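Local coordinates for protein Syntaxin1 (Monosiga brevicollis, PDB 2XHE) that probably acts as a SNAP receptor (Q-SNARE) in membrane fusion, binding other SNARE proteins as is usual for the syntaxin family, at residues D55-I60 against S144-K149; K149-Y154 against L227-M232; K109-E114 against S138-L143; Q62-V67 against N155-E160. One frame throughout, in Å; residues are numbered along the deposited sequence.

Contact 1: residues D55-I60 against S144-K149; sequences DNIEDI and SRKFVK
Ile57 lays its outer methyl against the start of the Lys146 side chain and the backbone beside it, joining the first and third helices of the Habc bundle, the up-and-down three-helix domain of syntaxins. The two helices run the same way, their local axes 15° apart and 10.6 Å from each other at closest. CD1 of Ile57 reaches CG of Lys146 at 3.9 Å and the backbone N of Phe147 at 4.0 Å, while Ile57 CG2 lies 4.1 Å from the same Lys146 CG, so both branches of the isoleucine flank one methylene. Lys146 CG stands anti to its own backbone N (chi1 -170°); the chain then bends twice and carries the amine away from helix 44-72, leaving only its apolar base in the contact. One turn further on, Ile60 meets the next side chain, the Phe147 ring. That ring is buried in the bundle and also touches Ile104 of helix 80-116 and Met232 of helix 214-237, so it packs against three helices at once. Ile60 arrives at the rim of the ring, near its plane, with CD1 4.4 Å from Phe147 CE1.

Contact 2: residues K149-Y154 against L227-M232; sequences KVMTRY and LELHEM
Segments 149-154 and 227-232, on helices 131-171 and 214-237, run in nearly opposite directions, their local axes 154° apart and 10.8 Å from each other at closest, with Met151 and Leu229 facing each other at a CA-to-CA distance of 7.6 Å. Everything that crosses is apolar. Leu229 is the central piece and uses both methyls: CD1 sits 3.6 Å from CD2 of Tyr154, in an oblique position relative to the ring, whereas Leu229 CD2 lies at the ring's edge and in its plane, 3.8 Å from the same Tyr154 CD2. That second methyl also meets CE of Met151 at 3.7 Å. The bends of Met151 at chi2 and chi3 bring its CE to the leucine, while CB and CG, nearer the backbone, meet the other methionine. Met232 comes in here: its CE lies 3.6 Å from Met151 CB, and the two methionine chains cross at about a right angle. All four side chains are buried. Around them, Tyr154 also packs on Ile64 of helix 44-72 and on Met94 and Ile97 of helix 80-116, while Met232 touches Arg105. A SNARE-motif helix lying antiparallel along the third Habc helix, making a four-helix bundle with the domain, is the hallmark of the closed conformation of syntaxin.

Contact 3: residues K109-E114 against S138-L143; sequences KQIEKE and SQHSSL
Ile111 faces His140 across the antiparallel second and third helices of the Habc three-helix bundle, and the two CA atoms, 6.9 Å apart, are the nearest pair between the segments. Its CB points at helix 138-143, and its CG2 methyl comes to 4.4 Å from CB of His140, an apolar touch at the root of the imidazole. The carbonyl carbon of Ile111 adds a looser contact with the ring, obliquely placed. His140 has its ring anti to the backbone N (chi1 -175°), which carries it over to the next residue of the helix, Glu112; it also touches Leu108 and Asn115 of helix 80-116 and Gln243 from a loop. Glu112 meets the NE2 and CD2 side of the ring. Its backbone CA lies 3.8 Å from CD2 of His140, and its CB is 3.4 Å from His140 NE2, again set obliquely to the ring, while CG reaches the ring edge in its plane. The imidazole therefore rests on the backbone and first methylenes of Glu112 and does not meet the carboxylate. From CG onward the Glu112 chain runs extended and away from helix 138-143, its carboxylate plane 56° from the imidazole plane and its OE1 5.1 Å from His140 NE2, beyond direct contact.

Contact 4: residues Q62-V67 against N155-E160; sequences QAIEQV and NDVQAE
Ile64 and Val157 supply the apolar half of this contact between the first and third helices of the Habc bundle, and Val67 with Gln158 the mixed half. In the apolar pair, CG2 of Ile64 meets CG1 of Val157 at 4.1 Å. The valine holds that methyl between its backbone N and carbonyl carbon (chi1 52°) and thereby presents it to helix 62-67. The backbones are well separated here, Ile64 CA and Val157 CA standing 8.0 Å apart, so Ile64 and Val157 meet by the ends of their methyls; Ile64 also packs on Val150 and Arg153 of the third helix.

In the mixed pair, the Gln158 chain bends at chi2 and brings its amide across the end of Val67 at about a right angle. This is packing, since the polar end is spoken for: the amide nitrogen hydrogen-bonds to NE2 of His71, further along the same first helix, and OE1 to the hydroxyl of Ser225 on helix 214-237, so the buried amide links the first, third and SNARE-motif helices. Val67 itself also packs on Thr93 and Ile97 of helix 80-116. The touch on the valine is made by Gln158 NE2, 3.9 Å from Val67 CG1.

Helix 131-171 is the common spine: all four contacts use it, in the order 3, 1, 2, 4 along its length. Contacts 1 and 4 bind it to helix 44-72, contact 3 to helix 80-116 and contact 2 to helix 214-237, so one helix holds the other three long helices of the bundle. Contact 3 is nested in the loops closed by contacts 1 and 4, and those two cross along the chain. Centres of neighbouring contacts lie 10 to 13 Å apart and those of contacts 3 and 4 about 25 Å. Contact 2 touches both 1 and 4, through Val150 against Ile57 and Leu229 against Asn155, making a continuous core that joins the Habc domain to the SNARE helix.

Contact 1: residues D55-I60 against S144-K149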
# COMPACT_ATOMS: atom_id res chain seq x y z
N ASP B 55 -4.84 -19.19 -20.52
CA ASP B 55 -4.75 -19.20 -21.98
C ASP B 55 -6.00 -18.65 -22.68
O ASP B 55 -5.89 -17.82 -23.58
CB ASP B 55 -4.42 -20.60 -22.51
CG ASP B 55 -2.95 -20.96 -22.36
OD1 ASP B 55 -2.14 -20.04 -22.11
OD2 ASP B 55 -2.61 -22.15 -22.48
N ASN B 56 -7.18 -19.11 -22.28
CA ASN B 56 -8.42 -18.61 -22.84
C ASN B 56 -8.55 -17.10 -22.63
O ASN B 56 -8.93 -16.38 -23.56
CB ASN B 56 -9.63 -19.31 -22.23
CG ASN B 56 -9.77 -20.74 -22.70
OD1 ASN B 56 -9.02 -21.21 -23.55
ND2 ASN B 56 -10.75 -21.45 -22.14
N ILE B 57 -8.26 -16.65 -21.40
CA ILE B 57 -8.33 -15.22 -21.07
C ILE B 57 -7.46 -14.40 -22.03
O ILE B 57 -7.95 -13.45 -22.64
CB ILE B 57 -7.93 -14.93 -19.59
CG1 ILE B 57 -9.05 -15.32 -18.63
CG2 ILE B 57 -7.62 -13.46 -19.36
CD1 ILE B 57 -8.63 -15.21 -17.18
N GLU B 58 -6.19 -14.77 -22.16
CA GLU B 58 -5.31 -14.13 -23.14
C GLU B 58 -5.90 -14.15 -24.56
O GLU B 58 -5.88 -13.14 -25.27
CB GLU B 58 -3.91 -14.75 -23.13
CG GLU B 58 -3.14 -14.60 -21.83
CD GLU B 58 -1.70 -15.08 -21.93
OE1 GLU B 58 -1.20 -15.27 -23.06
OE2 GLU B 58 -1.06 -15.28 -20.87
N ASP B 59 -6.42 -15.30 -24.98
CA ASP B 59 -7.10 -15.40 -26.27
C ASP B 59 -8.20 -14.36 -26.38
O ASP B 59 -8.20 -13.54 -27.30
CB ASP B 59 -7.68 -16.80 -26.48
CG ASP B 59 -6.61 -17.83 -26.87
OD1 ASP B 59 -5.49 -17.42 -27.26
OD2 ASP B 59 -6.90 -19.05 -26.79
N ILE B 60 -9.13 -14.38 -25.43
CA ILE B 60 -10.21 -13.39 -25.39
C ILE B 60 -9.66 -11.96 -25.47
O ILE B 60 -10.20 -11.13 -26.20
CB ILE B 60 -11.09 -13.55 -24.14
CG1 ILE B 60 -11.72 -14.94 -24.08
CG2 ILE B 60 -12.17 -12.48 -24.11
CD1 ILE B 60 -12.84 -15.04 -23.06
N SER B 144 -10.79 -15.44 -11.35
CA SER B 144 -12.13 -14.90 -11.43
C SER B 144 -12.07 -13.39 -11.60
O SER B 144 -12.79 -12.82 -12.41
CB SER B 144 -12.93 -15.28 -10.20
OG SER B 144 -13.01 -16.68 -10.09
N ARG B 145 -11.19 -12.75 -10.85
CA ARG B 145 -10.99 -11.32 -11.00
C ARG B 145 -10.46 -11.01 -12.38
O ARG B 145 -11.08 -10.24 -13.12
CB ARG B 145 -10.09 -10.73 -9.89
CG ARG B 145 -10.76 -10.65 -8.50
CD ARG B 145 -9.93 -9.84 -7.46
NE ARG B 145 -8.71 -10.54 -7.03
CZ ARG B 145 -8.69 -11.63 -6.27
NH1 ARG B 145 -9.83 -12.18 -5.84
NH2 ARG B 145 -7.53 -12.19 -5.93
N LYS B 146 -9.34 -11.62 -12.75
CA LYS B 146 -8.77 -11.43 -14.09
C LYS B 146 -9.85 -11.58 -15.15
O LYS B 146 -9.93 -10.77 -16.08
CB LYS B 146 -7.59 -12.39 -14.35
CG LYS B 146 -6.78 -12.11 -15.62
CD LYS B 146 -6.05 -10.77 -15.57
CE LYS B 146 -6.78 -9.68 -16.37
NZ LYS B 146 -6.19 -8.31 -16.18
N PHE B 147 -10.72 -12.58 -14.99
CA PHE B 147 -11.83 -12.80 -15.92
C PHE B 147 -12.87 -11.66 -16.01
O PHE B 147 -13.16 -11.19 -17.11
CB PHE B 147 -12.52 -14.15 -15.64
CG PHE B 147 -13.58 -14.48 -16.64
CD1 PHE B 147 -13.31 -14.42 -18.00
CD2 PHE B 147 -14.85 -14.85 -16.24
CE1 PHE B 147 -14.29 -14.72 -18.93
CE2 PHE B 147 -15.83 -15.16 -17.17
CZ PHE B 147 -15.55 -15.08 -18.51
N VAL B 148 -13.42 -11.24 -14.87
CA VAL B 148 -14.41 -10.15 -14.83
C VAL B 148 -13.82 -8.86 -15.43
O VAL B 148 -14.52 -8.11 -16.13
CB VAL B 148 -14.94 -9.89 -13.38
CG1 VAL B 148 -15.77 -8.59 -13.28
CG2 VAL B 148 -15.78 -11.07 -12.87
N LYS B 149 -12.53 -8.63 -15.19
CA LYS B 149 -11.87 -7.43 -15.69
C LYS B 149 -11.70 -7.47 -17.21
O LYS B 149 -11.85 -6.44 -17.86
CB LYS B 149 -10.52 -7.22 -15.00
CG LYS B 149 -9.72 -6.02 -15.52
CD LYS B 149 -8.32 -5.95 -14.90
CE LYS B 149 -8.35 -5.52 -13.43
NZ LYS B 149 -8.68 -6.61 -12.45

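Contact 2: residues K149-Y154 against L227-M232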
# COMPACT_ATOMS: atom_id res chain seq x y z
N LYS B 149 -12.53 -8.63 -15.19
CA LYS B 149 -11.87 -7.43 -15.69
C LYS B 149 -11.70 -7.47 -17.21
O LYS B 149 -11.85 -6.44 -17.86
CB LYS B 149 -10.52 -7.22 -15.00
CG LYS B 149 -9.72 -6.02 -15.52
CD LYS B 149 -8.32 -5.95 -14.90
CE LYS B 149 -8.35 -5.52 -13.43
NZ LYS B 149 -8.68 -6.61 -12.45
N VAL B 150 -11.38 -8.64 -17.76
CA VAL B 150 -11.25 -8.79 -19.22
C VAL B 150 -12.60 -8.65 -19.87
O VAL B 150 -12.74 -7.96 -20.88
CB VAL B 150 -10.64 -10.16 -19.66
CG1 VAL B 150 -10.60 -10.25 -21.16
CG2 VAL B 150 -9.23 -10.33 -19.13
N MET B 151 -13.59 -9.31 -19.31
CA MET B 151 -14.92 -9.26 -19.89
C MET B 151 -15.50 -7.86 -19.80
O MET B 151 -16.36 -7.48 -20.59
CB MET B 151 -15.85 -10.27 -19.22
CG MET B 151 -15.45 -11.71 -19.50
SD MET B 151 -15.03 -12.01 -21.24
CE MET B 151 -16.64 -12.43 -21.91
N THR B 152 -15.03 -7.09 -18.84
CA THR B 152 -15.52 -5.75 -18.68
C THR B 152 -15.02 -4.91 -19.83
O THR B 152 -15.69 -3.99 -20.28
CB THR B 152 -15.10 -5.15 -17.33
OG1 THR B 152 -15.75 -5.86 -16.28
CG2 THR B 152 -15.48 -3.68 -17.25
N ARG B 153 -13.83 -5.25 -20.31
CA ARG B 153 -13.27 -4.57 -21.47
C ARG B 153 -14.16 -4.87 -22.67
O ARG B 153 -14.48 -3.98 -23.46
CB ARG B 153 -11.83 -4.99 -21.73
CG ARG B 153 -11.20 -4.37 -22.96
CD ARG B 153 -11.46 -2.86 -23.02
NE ARG B 153 -10.90 -2.27 -24.23
CZ ARG B 153 -11.32 -1.13 -24.78
NH1 ARG B 153 -12.33 -0.46 -24.23
NH2 ARG B 153 -10.75 -0.67 -25.88
N TYR B 154 -14.57 -6.13 -22.79
CA TYR B 154 -15.50 -6.56 -23.83
C TYR B 154 -16.83 -5.82 -23.71
O TYR B 154 -17.27 -5.16 -24.64
CB TYR B 154 -15.72 -8.07 -23.73
CG TYR B 154 -16.51 -8.70 -24.86
CD1 TYR B 154 -16.16 -8.49 -26.19
CD2 TYR B 154 -17.59 -9.53 -24.59
CE1 TYR B 154 -16.89 -9.09 -27.22
CE2 TYR B 154 -18.32 -10.13 -25.62
CZ TYR B 154 -17.97 -9.91 -26.93
OH TYR B 154 -18.69 -10.50 -27.94
N LEU B 227 -26.46 -8.67 -22.83
CA LEU B 227 -27.29 -9.50 -21.95
C LEU B 227 -26.56 -10.73 -21.40
O LEU B 227 -26.64 -11.02 -20.22
CB LEU B 227 -28.59 -9.90 -22.65
CG LEU B 227 -29.82 -9.37 -21.92
CD1 LEU B 227 -31.03 -9.28 -22.85
CD2 LEU B 227 -30.10 -10.21 -20.67
N GLU B 228 -25.86 -11.45 -22.28
CA GLU B 228 -25.05 -12.59 -21.85
C GLU B 228 -24.05 -12.12 -20.79
O GLU B 228 -23.93 -12.71 -19.71
CB GLU B 228 -24.29 -13.18 -23.05
CG GLU B 228 -24.90 -14.45 -23.65
CD GLU B 228 -26.16 -14.19 -24.46
OE1 GLU B 228 -26.99 -13.35 -24.04
OE2 GLU B 228 -26.33 -14.83 -25.52
N LEU B 229 -23.33 -11.06 -21.12
CA LEU B 229 -22.37 -10.44 -20.22
C LEU B 229 -22.99 -10.08 -18.88
O LEU B 229 -22.49 -10.49 -17.83
CB LEU B 229 -21.79 -9.19 -20.87
CG LEU B 229 -20.88 -9.49 -22.06
CD1 LEU B 229 -20.35 -8.19 -22.66
CD2 LEU B 229 -19.73 -10.41 -21.62
N HIS B 230 -24.07 -9.30 -18.92
CA HIS B 230 -24.82 -8.98 -17.71
C HIS B 230 -25.14 -10.22 -16.88
O HIS B 230 -24.85 -10.27 -15.69
CB HIS B 230 -26.11 -8.23 -18.03
CG HIS B 230 -26.93 -7.92 -16.82
ND1 HIS B 230 -26.94 -6.68 -16.23
CD2 HIS B 230 -27.76 -8.70 -16.09
CE1 HIS B 230 -27.74 -6.70 -15.18
NE2 HIS B 230 -28.25 -7.92 -15.07
N GLU B 231 -25.75 -11.20 -17.52
CA GLU B 231 -26.07 -12.45 -16.85
C GLU B 231 -24.82 -12.99 -16.20
O GLU B 231 -24.85 -13.46 -15.06
CB GLU B 231 -26.64 -13.47 -17.83
CG GLU B 231 -26.97 -14.81 -17.19
CD GLU B 231 -26.53 -15.98 -18.05
OE1 GLU B 231 -27.33 -16.44 -18.90
OE2 GLU B 231 -25.38 -16.45 -17.88
N MET B 232 -23.71 -12.94 -16.93
CA MET B 232 -22.45 -13.49 -16.43
C MET B 232 -21.93 -12.69 -15.23
O MET B 232 -21.69 -13.24 -14.15
CB MET B 232 -21.41 -13.52 -17.56
CG MET B 232 -20.07 -14.13 -17.16
SD MET B 232 -18.97 -12.98 -16.33
CE MET B 232 -18.66 -11.78 -17.63

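Contact 3: residues K109-E114 against S138-L143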
# COMPACT_ATOMS: atom_id res chain seq x y z
N LYS B 109 -16.48 -22.45 -12.10
CA LYS B 109 -17.52 -23.11 -11.30
C LYS B 109 -17.07 -24.48 -10.84
O LYS B 109 -17.26 -24.84 -9.68
CB LYS B 109 -18.85 -23.18 -12.04
CG LYS B 109 -19.71 -21.94 -11.85
CD LYS B 109 -21.01 -21.99 -12.65
CE LYS B 109 -21.76 -20.67 -12.56
NZ LYS B 109 -22.98 -20.65 -13.42
N GLN B 110 -16.47 -25.25 -11.74
CA GLN B 110 -15.99 -26.58 -11.40
C GLN B 110 -15.01 -26.51 -10.22
O GLN B 110 -15.07 -27.33 -9.31
CB GLN B 110 -15.38 -27.27 -12.63
CG GLN B 110 -14.74 -28.65 -12.36
CD GLN B 110 -15.65 -29.60 -11.60
OE1 GLN B 110 -16.89 -29.49 -11.66
NE2 GLN B 110 -15.05 -30.55 -10.88
N ILE B 111 -14.12 -25.52 -10.24
CA ILE B 111 -13.12 -25.38 -9.18
C ILE B 111 -13.76 -24.93 -7.87
O ILE B 111 -13.33 -25.32 -6.79
CB ILE B 111 -11.97 -24.42 -9.56
CG1 ILE B 111 -11.37 -24.81 -10.92
CG2 ILE B 111 -10.88 -24.45 -8.50
CD1 ILE B 111 -10.16 -23.97 -11.33
N GLU B 112 -14.80 -24.10 -7.99
CA GLU B 112 -15.55 -23.64 -6.83
C GLU B 112 -16.13 -24.83 -6.09
O GLU B 112 -15.79 -25.07 -4.93
CB GLU B 112 -16.67 -22.69 -7.25
CG GLU B 112 -17.45 -22.13 -6.07
CD GLU B 112 -18.79 -21.57 -6.49
OE1 GLU B 112 -19.12 -21.70 -7.69
OE2 GLU B 112 -19.51 -21.02 -5.62
N LYS B 113 -17.00 -25.57 -6.77
CA LYS B 113 -17.55 -26.80 -6.21
C LYS B 113 -16.43 -27.71 -5.69
O LYS B 113 -16.53 -28.25 -4.59
CB LYS B 113 -18.39 -27.54 -7.26
CG LYS B 113 -19.68 -26.81 -7.65
CD LYS B 113 -20.48 -27.57 -8.71
CE LYS B 113 -21.75 -26.81 -9.11
NZ LYS B 113 -22.49 -27.47 -10.21
N GLU B 114 -15.37 -27.86 -6.47
CA GLU B 114 -14.23 -28.67 -6.05
C GLU B 114 -13.68 -28.20 -4.70
O GLU B 114 -13.40 -29.02 -3.83
CB GLU B 114 -13.12 -28.66 -7.11
CG GLU B 114 -13.02 -29.93 -7.96
CD GLU B 114 -11.95 -29.83 -9.04
OE1 GLU B 114 -11.56 -28.70 -9.40
OE2 GLU B 114 -11.48 -30.89 -9.53
N SER B 138 -6.28 -19.44 -3.94
CA SER B 138 -5.65 -18.25 -4.53
C SER B 138 -5.73 -18.24 -6.05
O SER B 138 -5.90 -17.18 -6.65
CB SER B 138 -4.21 -18.06 -4.04
OG SER B 138 -3.49 -19.26 -4.11
N GLN B 139 -5.63 -19.42 -6.67
CA GLN B 139 -5.84 -19.54 -8.12
C GLN B 139 -7.28 -19.16 -8.49
O GLN B 139 -7.52 -18.38 -9.42
CB GLN B 139 -5.57 -20.98 -8.60
CG GLN B 139 -4.12 -21.46 -8.54
CD GLN B 139 -3.21 -20.80 -9.57
OE1 GLN B 139 -3.66 -20.06 -10.44
NE2 GLN B 139 -1.92 -21.06 -9.46
N HIS B 140 -8.23 -19.73 -7.76
CA HIS B 140 -9.64 -19.50 -8.05
C HIS B 140 -10.00 -18.02 -7.96
O HIS B 140 -10.69 -17.48 -8.83
CB HIS B 140 -10.52 -20.33 -7.11
CG HIS B 140 -11.98 -20.25 -7.43
ND1 HIS B 140 -12.47 -19.54 -8.51
CD2 HIS B 140 -13.06 -20.79 -6.82
CE1 HIS B 140 -13.78 -19.64 -8.55
NE2 HIS B 140 -14.17 -20.40 -7.53
N SER B 141 -9.52 -17.37 -6.90
CA SER B 141 -9.79 -15.95 -6.67
C SER B 141 -9.15 -15.09 -7.75
O SER B 141 -9.83 -14.34 -8.45
CB SER B 141 -9.28 -15.53 -5.30
OG SER B 141 -10.04 -16.14 -4.28
N SER B 142 -7.84 -15.22 -7.88
CA SER B 142 -7.09 -14.40 -8.82
C SER B 142 -7.71 -14.41 -10.23
O SER B 142 -7.88 -13.36 -10.85
CB SER B 142 -5.64 -14.87 -8.86
OG SER B 142 -4.88 -14.04 -9.73
N LEU B 143 -8.05 -15.60 -10.73
CA LEU B 143 -8.49 -15.74 -12.11
C LEU B 143 -9.92 -15.23 -12.34
O LEU B 143 -10.23 -14.66 -13.39
CB LEU B 143 -8.36 -17.20 -12.57
CG LEU B 143 -6.93 -17.73 -12.72
CD1 LEU B 143 -6.92 -19.24 -12.92
CD2 LEU B 143 -6.20 -17.03 -13.86

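Contact 4: residues Q62-V67 against N155-E160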
# COMPACT_ATOMS: atom_id res chain seq x y z
N GLN B 62 -7.02 -10.75 -26.92
CA GLN B 62 -6.64 -10.45 -28.30
C GLN B 62 -7.89 -10.32 -29.16
O GLN B 62 -8.03 -9.38 -29.94
CB GLN B 62 -5.72 -11.55 -28.84
CG GLN B 62 -4.34 -11.07 -29.30
CD GLN B 62 -3.43 -10.69 -28.15
OE1 GLN B 62 -3.61 -11.14 -27.01
NE2 GLN B 62 -2.43 -9.86 -28.43
N ALA B 63 -8.79 -11.28 -29.02
CA ALA B 63 -10.06 -11.28 -29.74
C ALA B 63 -10.86 -9.99 -29.53
O ALA B 63 -11.42 -9.44 -30.48
CB ALA B 63 -10.89 -12.50 -29.33
N ILE B 64 -10.93 -9.52 -28.29
CA ILE B 64 -11.65 -8.30 -27.97
C ILE B 64 -11.13 -7.11 -28.78
O ILE B 64 -11.90 -6.35 -29.36
CB ILE B 64 -11.58 -7.98 -26.45
CG1 ILE B 64 -12.60 -8.82 -25.67
CG2 ILE B 64 -11.82 -6.50 -26.18
CD1 ILE B 64 -12.21 -9.05 -24.24
N GLU B 65 -9.81 -6.96 -28.83
CA GLU B 65 -9.21 -5.80 -29.50
C GLU B 65 -9.27 -5.92 -31.02
O GLU B 65 -8.83 -5.02 -31.74
CB GLU B 65 -7.77 -5.58 -29.02
CG GLU B 65 -7.61 -5.48 -27.49
CD GLU B 65 -8.44 -4.36 -26.87
OE1 GLU B 65 -8.72 -3.35 -27.56
OE2 GLU B 65 -8.80 -4.47 -25.67
N GLN B 66 -9.82 -7.02 -31.51
CA GLN B 66 -10.04 -7.21 -32.93
C GLN B 66 -11.51 -6.94 -33.27
O GLN B 66 -11.83 -6.43 -34.35
CB GLN B 66 -9.64 -8.62 -33.37
CG GLN B 66 -8.14 -8.88 -33.33
CD GLN B 66 -7.81 -10.35 -33.21
OE1 GLN B 66 -8.65 -11.21 -33.50
NE2 GLN B 66 -6.58 -10.66 -32.78
N VAL B 67 -12.39 -7.29 -32.35
CA VAL B 67 -13.79 -6.91 -32.48
C VAL B 67 -13.87 -5.38 -32.43
O VAL B 67 -14.77 -4.78 -33.01
CB VAL B 67 -14.67 -7.53 -31.36
CG1 VAL B 67 -16.12 -7.14 -31.55
CG2 VAL B 67 -14.53 -9.04 -31.36
N ASN B 155 -17.47 -5.93 -22.55
CA ASN B 155 -18.72 -5.23 -22.29
C ASN B 155 -18.63 -3.75 -22.67
O ASN B 155 -19.61 -3.17 -23.14
CB ASN B 155 -19.13 -5.38 -20.82
CG ASN B 155 -20.43 -4.68 -20.49
OD1 ASN B 155 -20.44 -3.48 -20.17
ND2 ASN B 155 -21.54 -5.42 -20.53
N ASP B 156 -17.46 -3.16 -22.48
CA ASP B 156 -17.29 -1.74 -22.74
C ASP B 156 -17.21 -1.42 -24.23
O ASP B 156 -17.80 -0.43 -24.67
CB ASP B 156 -16.07 -1.18 -22.00
CG ASP B 156 -16.43 -0.61 -20.63
OD1 ASP B 156 -17.63 -0.53 -20.30
OD2 ASP B 156 -15.49 -0.24 -19.88
N VAL B 157 -16.51 -2.25 -24.99
CA VAL B 157 -16.40 -2.06 -26.45
C VAL B 157 -17.71 -2.37 -27.18
O VAL B 157 -18.01 -1.77 -28.21
CB VAL B 157 -15.22 -2.85 -27.06
CG1 VAL B 157 -15.28 -4.31 -26.66
CG2 VAL B 157 -15.20 -2.72 -28.58
N GLN B 158 -18.50 -3.29 -26.63
CA GLN B 158 -19.82 -3.59 -27.19
C GLN B 158 -20.81 -2.43 -27.03
O GLN B 158 -21.32 -1.90 -28.01
CB GLN B 158 -20.41 -4.88 -26.60
CG GLN B 158 -19.67 -6.16 -27.01
CD GLN B 158 -19.75 -6.45 -28.52
OE1 GLN B 158 -20.52 -7.30 -28.96
NE2 GLN B 158 -18.93 -5.76 -29.30
N ALA B 159 -21.06 -2.04 -25.79
CA ALA B 159 -21.93 -0.89 -25.53
C ALA B 159 -21.38 0.40 -26.15
O ALA B 159 -22.15 1.23 -26.63
CB ALA B 159 -22.13 -0.72 -24.04
N GLU B 160 -20.06 0.56 -26.12
CA GLU B 160 -19.40 1.71 -26.74
C GLU B 160 -19.75 1.82 -28.21
O GLU B 160 -20.06 2.91 -28.70
CB GLU B 160 -17.88 1.60 -26.57
CG GLU B 160 -17.05 2.67 -27.28
CD GLU B 160 -15.56 2.57 -26.96
OE1 GLU B 160 -14.73 2.95 -27.81
OE2 GLU B 160 -15.21 2.10 -25.85